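Local coordinates for protein DELTA1-pyrroline-2-carboxylate reductase (Thermococcus litoralis DSM 5473, PDB 6T3E) that catalyses the NADH-dependent reduction of delta1-pyrroline-2-carboxylate to L-proline, a step that probably belongs to L-hydroxyproline metabolism, at residues R48-L53 with E297-V302; S80-S85 with L323-A328. All blocks are in the same frame, centred on the assembly; numbering follows the deposited sequence.

How the contacts relate
Contacts 1 and 2 lie on the same side of the chain's centre, their centres about 12 Å apart, and their segments alternate along the chain: 48-53, 80-85, 297-302, 323-328. In each, an earlier segment meets one that starts at the end of strand 294-297 (contact 1) or follows strand 316-319 (contact 2) of the parallel sheet. Helix 39-54 ties the two together, since Ala49 and Phe50 also pack on helix 324-341, while Glu52 OE1 probably hydrogen-bonds Ser85 OG at 3.2 Å. Contact 1 bridges helix 39-54 and the short helix after strand 294-297; contact 2 seats the returning helix 324-341 on the mixed sheet. Neither touches the bound ligands.

Contact 1. Residues R48-L53 with E297-V302; sequences RAFLEL and ELAEIV
Phe50 makes the central touch, crossing Leu298 at about a right angle so that the leucine methyl CD2 sits over the middle of one ring face. This is a CH-pi contact, with Leu298 CD2 3.8 Å from the Phe50 ring centroid and only 13° off the ring normal. The Phe50 ring gets there by turning CG away from its own carbonyl carbon (chi1 -83°), while its CD1 comes 4.1 Å from Ala299 CB. A flat, apolar ring suits this buried place, and alanine suits the position facing it: Ala299 CB packs 3.7 Å from Phe50 O, and the small side chain lets the two backbones come near, with Phe50 CA 4.9 Å from Ala299 CA. Leu51 follows at the more exposed border, its CB 4.3 Å from Val302 CG1; beta-branched Val302 serves two neighbours at once, its other methyl, CG2, facing Phe50 CB. Glu52 lies on a different side of the helix, where its OE1 forms a salt bridge with Arg48 NH1 (2.8 Å) one turn back. Leu53 uses its branched end to bring CD2 to 3.7 Å from Ala299 CB, an approach the small alanine allows. On the partner helix, Glu297 occupies the N-cap, and its amide donates to Glu300 OE1 from above the carboxylate plane, one half of the capping-box pattern. The two helix segments cross nearly perpendicular, at -98° with axes 8.3 Å apart. They join helix 39-54 to the short helix after strand 294-297, at the edge of a Rossmann-type parallel sheet.

Contact 2. Residues S80-S85 with L323-A328; sequences SYLEDS and LAIEDA
Ser80 and Leu82 meet Ala324, Ile325 and Ala328 without help from the one ring here, Tyr81, whose side chain sets off away from the helix. Over one face of that ring, offset toward the rim, lies the backbone N of Glu83, and the tyrosine also packs on Val68 of the second subunit. Facing the helix, Ser80 brings its CB to 3.6 Å from Ala324 CB, a closeness that small residues on both sides permit. With OG placed between the backbone N and the carbonyl carbon (chi1 79°), the hydroxyl reaches over the first turn, where Ser80 OG gives a weak hydrogen bond to Ala324 O (3.3 Å) and meets Ala328 CB. Leu82 crosses Ile325 at about a right angle, Leu82 CD2 packing 3.5 Å from Ile325 CG2. Both are branched apolar residues suited to a buried place, and the longer arm of Ile325 leads away. Further round the helix, Asp327 pairs with Lys91 and Arg134, and Glu326 with Arg134, both basic residues belonging to the proline pocket. The chemistry therefore divides: apolar packing and one weak, buried polar bond seat the helix on strand 73-82, while its acidic residues probably help position the charged groups around the substrate site.

Contact 1. Residues R48-L53 with E297-V302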
# COMPACT_ATOMS: atom_id res chain seq x y z
N ARG B 48 10.78 20.71 -2.52
CA ARG B 48 11.26 20.18 -3.80
C ARG B 48 10.38 19.05 -4.30
O ARG B 48 10.18 18.90 -5.52
CB ARG B 48 12.71 19.71 -3.65
CG ARG B 48 13.29 19.13 -4.94
CD ARG B 48 14.08 17.82 -4.74
NE ARG B 48 14.93 17.51 -5.90
CZ ARG B 48 14.49 17.23 -7.13
NH1 ARG B 48 13.18 17.21 -7.39
NH2 ARG B 48 15.36 16.97 -8.11
N ALA B 49 9.82 18.26 -3.38
CA ALA B 49 8.94 17.16 -3.76
C ALA B 49 7.69 17.68 -4.46
O ALA B 49 7.20 17.05 -5.41
CB ALA B 49 8.57 16.34 -2.54
N PHE B 50 7.15 18.80 -3.98
CA PHE B 50 5.98 19.39 -4.61
C PHE B 50 6.33 20.06 -5.94
O PHE B 50 5.53 20.03 -6.88
CB PHE B 50 5.32 20.39 -3.66
CG PHE B 50 4.40 19.75 -2.67
CD1 PHE B 50 3.12 19.38 -3.04
CD2 PHE B 50 4.82 19.49 -1.38
CE1 PHE B 50 2.27 18.78 -2.15
CE2 PHE B 50 3.97 18.89 -0.46
CZ PHE B 50 2.70 18.53 -0.84
N LEU B 51 7.52 20.66 -6.04
CA LEU B 51 7.96 21.17 -7.33
C LEU B 51 8.14 20.03 -8.32
O LEU B 51 7.76 20.15 -9.49
CB LEU B 51 9.26 21.95 -7.17
CG LEU B 51 9.89 22.49 -8.46
CD1 LEU B 51 8.93 23.40 -9.21
CD2 LEU B 51 11.20 23.20 -8.16
N GLU B 52 8.70 18.91 -7.85
CA GLU B 52 8.82 17.74 -8.72
C GLU B 52 7.44 17.21 -9.12
O GLU B 52 7.25 16.77 -10.26
CB GLU B 52 9.66 16.66 -8.01
CG GLU B 52 9.66 15.28 -8.68
CD GLU B 52 10.79 14.36 -8.21
OE1 GLU B 52 11.67 14.80 -7.44
OE2 GLU B 52 10.79 13.17 -8.62
N LEU B 53 6.46 17.30 -8.22
CA LEU B 53 5.10 16.87 -8.53
C LEU B 53 4.44 17.77 -9.58
O LEU B 53 3.68 17.29 -10.43
CB LEU B 53 4.26 16.84 -7.25
CG LEU B 53 2.76 17.05 -7.39
CD1 LEU B 53 2.10 15.80 -7.98
CD2 LEU B 53 2.16 17.41 -6.04
N GLU B 297 -3.63 24.40 -5.37
CA GLU B 297 -2.89 23.34 -4.71
C GLU B 297 -1.51 23.86 -4.33
O GLU B 297 -0.95 24.74 -4.98
CB GLU B 297 -2.74 22.13 -5.63
CG GLU B 297 -4.04 21.47 -6.04
CD GLU B 297 -3.81 20.17 -6.78
OE1 GLU B 297 -3.86 19.09 -6.15
OE2 GLU B 297 -3.58 20.22 -8.01
N LEU B 298 -0.95 23.27 -3.28
CA LEU B 298 0.36 23.71 -2.82
C LEU B 298 1.41 23.57 -3.92
O LEU B 298 2.32 24.40 -4.02
CB LEU B 298 0.78 22.91 -1.59
CG LEU B 298 2.11 23.32 -0.94
CD1 LEU B 298 2.01 24.71 -0.36
CD2 LEU B 298 2.52 22.32 0.13
N ALA B 299 1.28 22.55 -4.78
CA ALA B 299 2.25 22.38 -5.86
C ALA B 299 2.23 23.56 -6.81
O ALA B 299 3.28 23.95 -7.34
CB ALA B 299 1.98 21.07 -6.61
N GLU B 300 1.06 24.15 -7.05
CA GLU B 300 0.99 25.32 -7.92
C GLU B 300 1.60 26.55 -7.25
O GLU B 300 2.20 27.40 -7.92
CB GLU B 300 -0.46 25.60 -8.31
CG GLU B 300 -1.26 24.35 -8.56
CD GLU B 300 -2.69 24.66 -8.89
OE1 GLU B 300 -3.35 25.31 -8.07
OE2 GLU B 300 -3.15 24.26 -9.98
N ILE B 301 1.44 26.67 -5.93
CA ILE B 301 2.02 27.80 -5.21
C ILE B 301 3.55 27.70 -5.18
O ILE B 301 4.25 28.71 -5.36
CB ILE B 301 1.43 27.88 -3.79
CG1 ILE B 301 0.00 28.43 -3.87
CG2 ILE B 301 2.30 28.75 -2.90
CD1 ILE B 301 -0.53 28.92 -2.56
N VAL B 302 4.09 26.50 -4.95
CA VAL B 302 5.54 26.34 -4.91
C VAL B 302 6.13 26.68 -6.28
O VAL B 302 7.16 27.37 -6.38
CB VAL B 302 5.92 24.91 -4.48
CG1 VAL B 302 7.44 24.75 -4.43
CG2 VAL B 302 5.32 24.56 -3.13

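Contact 2. Residues S80-S85 with L323-A328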
# COMPACT_ATOMS: atom_id res chain seq x y z
N SER B 80 4.30 6.12 -3.40
CA SER B 80 4.59 7.16 -4.38
C SER B 80 5.97 6.93 -4.98
O SER B 80 6.84 6.31 -4.36
CB SER B 80 4.51 8.57 -3.78
OG SER B 80 5.67 8.90 -3.04
N TYR B 81 6.16 7.44 -6.19
CA TYR B 81 7.43 7.33 -6.88
C TYR B 81 7.79 8.70 -7.41
O TYR B 81 7.04 9.28 -8.21
CB TYR B 81 7.36 6.29 -8.01
CG TYR B 81 8.62 6.24 -8.85
CD1 TYR B 81 9.88 6.34 -8.26
CD2 TYR B 81 8.54 6.09 -10.22
CE1 TYR B 81 11.03 6.30 -9.03
CE2 TYR B 81 9.69 6.04 -11.00
CZ TYR B 81 10.93 6.15 -10.41
OH TYR B 81 12.06 6.11 -11.19
N LEU B 82 8.92 9.23 -6.97
CA LEU B 82 9.44 10.49 -7.49
C LEU B 82 10.64 10.14 -8.36
O LEU B 82 11.69 9.72 -7.85
CB LEU B 82 9.82 11.45 -6.37
CG LEU B 82 8.82 11.56 -5.22
CD1 LEU B 82 9.23 12.69 -4.30
CD2 LEU B 82 7.42 11.76 -5.77
N GLU B 83 10.47 10.33 -9.67
CA GLU B 83 11.38 9.75 -10.64
C GLU B 83 12.67 10.53 -10.77
O GLU B 83 13.73 9.93 -10.95
CB GLU B 83 10.67 9.63 -11.99
CG GLU B 83 9.22 9.16 -11.83
CD GLU B 83 8.31 9.44 -13.02
OE1 GLU B 83 7.87 10.61 -13.16
OE2 GLU B 83 8.03 8.49 -13.79
N ASP B 84 12.62 11.86 -10.62
CA ASP B 84 13.86 12.64 -10.62
C ASP B 84 14.68 12.35 -9.37
O ASP B 84 15.89 12.09 -9.46
CB ASP B 84 13.53 14.13 -10.70
CG ASP B 84 13.22 14.57 -12.11
OD1 ASP B 84 13.56 13.82 -13.06
OD2 ASP B 84 12.64 15.67 -12.27
N SER B 85 14.05 12.38 -8.20
CA SER B 85 14.75 12.07 -6.96
C SER B 85 14.99 10.58 -6.79
O SER B 85 15.78 10.19 -5.92
CB SER B 85 13.95 12.61 -5.77
OG SER B 85 14.15 14.01 -5.64
N LEU B 323 0.25 13.81 1.93
CA LEU B 323 0.49 13.33 0.58
C LEU B 323 1.74 12.46 0.58
O LEU B 323 2.73 12.79 1.24
CB LEU B 323 0.62 14.49 -0.41
CG LEU B 323 0.46 14.13 -1.89
CD1 LEU B 323 -0.88 13.49 -2.19
CD2 LEU B 323 0.70 15.36 -2.76
N ALA B 324 1.70 11.36 -0.17
CA ALA B 324 2.75 10.35 -0.08
C ALA B 324 4.11 10.86 -0.53
O ALA B 324 5.13 10.29 -0.13
CB ALA B 324 2.37 9.11 -0.90
N ILE B 325 4.16 11.92 -1.35
CA ILE B 325 5.46 12.41 -1.82
C ILE B 325 6.28 12.94 -0.67
O ILE B 325 7.52 12.92 -0.71
CB ILE B 325 5.30 13.49 -2.91
CG1 ILE B 325 4.60 14.73 -2.36
CG2 ILE B 325 4.59 12.93 -4.10
CD1 ILE B 325 4.71 15.92 -3.28
N GLU B 326 5.63 13.47 0.37
CA GLU B 326 6.37 13.99 1.51
C GLU B 326 7.07 12.87 2.27
O GLU B 326 8.18 13.06 2.78
CB GLU B 326 5.42 14.77 2.42
CG GLU B 326 4.34 15.52 1.65
CD GLU B 326 3.22 16.07 2.53
OE1 GLU B 326 2.88 15.46 3.56
OE2 GLU B 326 2.69 17.14 2.18
N ASP B 327 6.47 11.68 2.32
CA ASP B 327 7.15 10.56 2.94
C ASP B 327 8.33 10.10 2.09
O ASP B 327 9.42 9.85 2.62
CB ASP B 327 6.17 9.41 3.19
CG ASP B 327 4.90 9.88 3.88
OD1 ASP B 327 4.99 10.43 5.00
OD2 ASP B 327 3.81 9.69 3.29
N ALA B 328 8.15 10.02 0.77
CA ALA B 328 9.23 9.51 -0.07
C ALA B 328 10.43 10.45 -0.06
O ALA B 328 11.58 10.00 0.03
CB ALA B 328 8.74 9.27 -1.50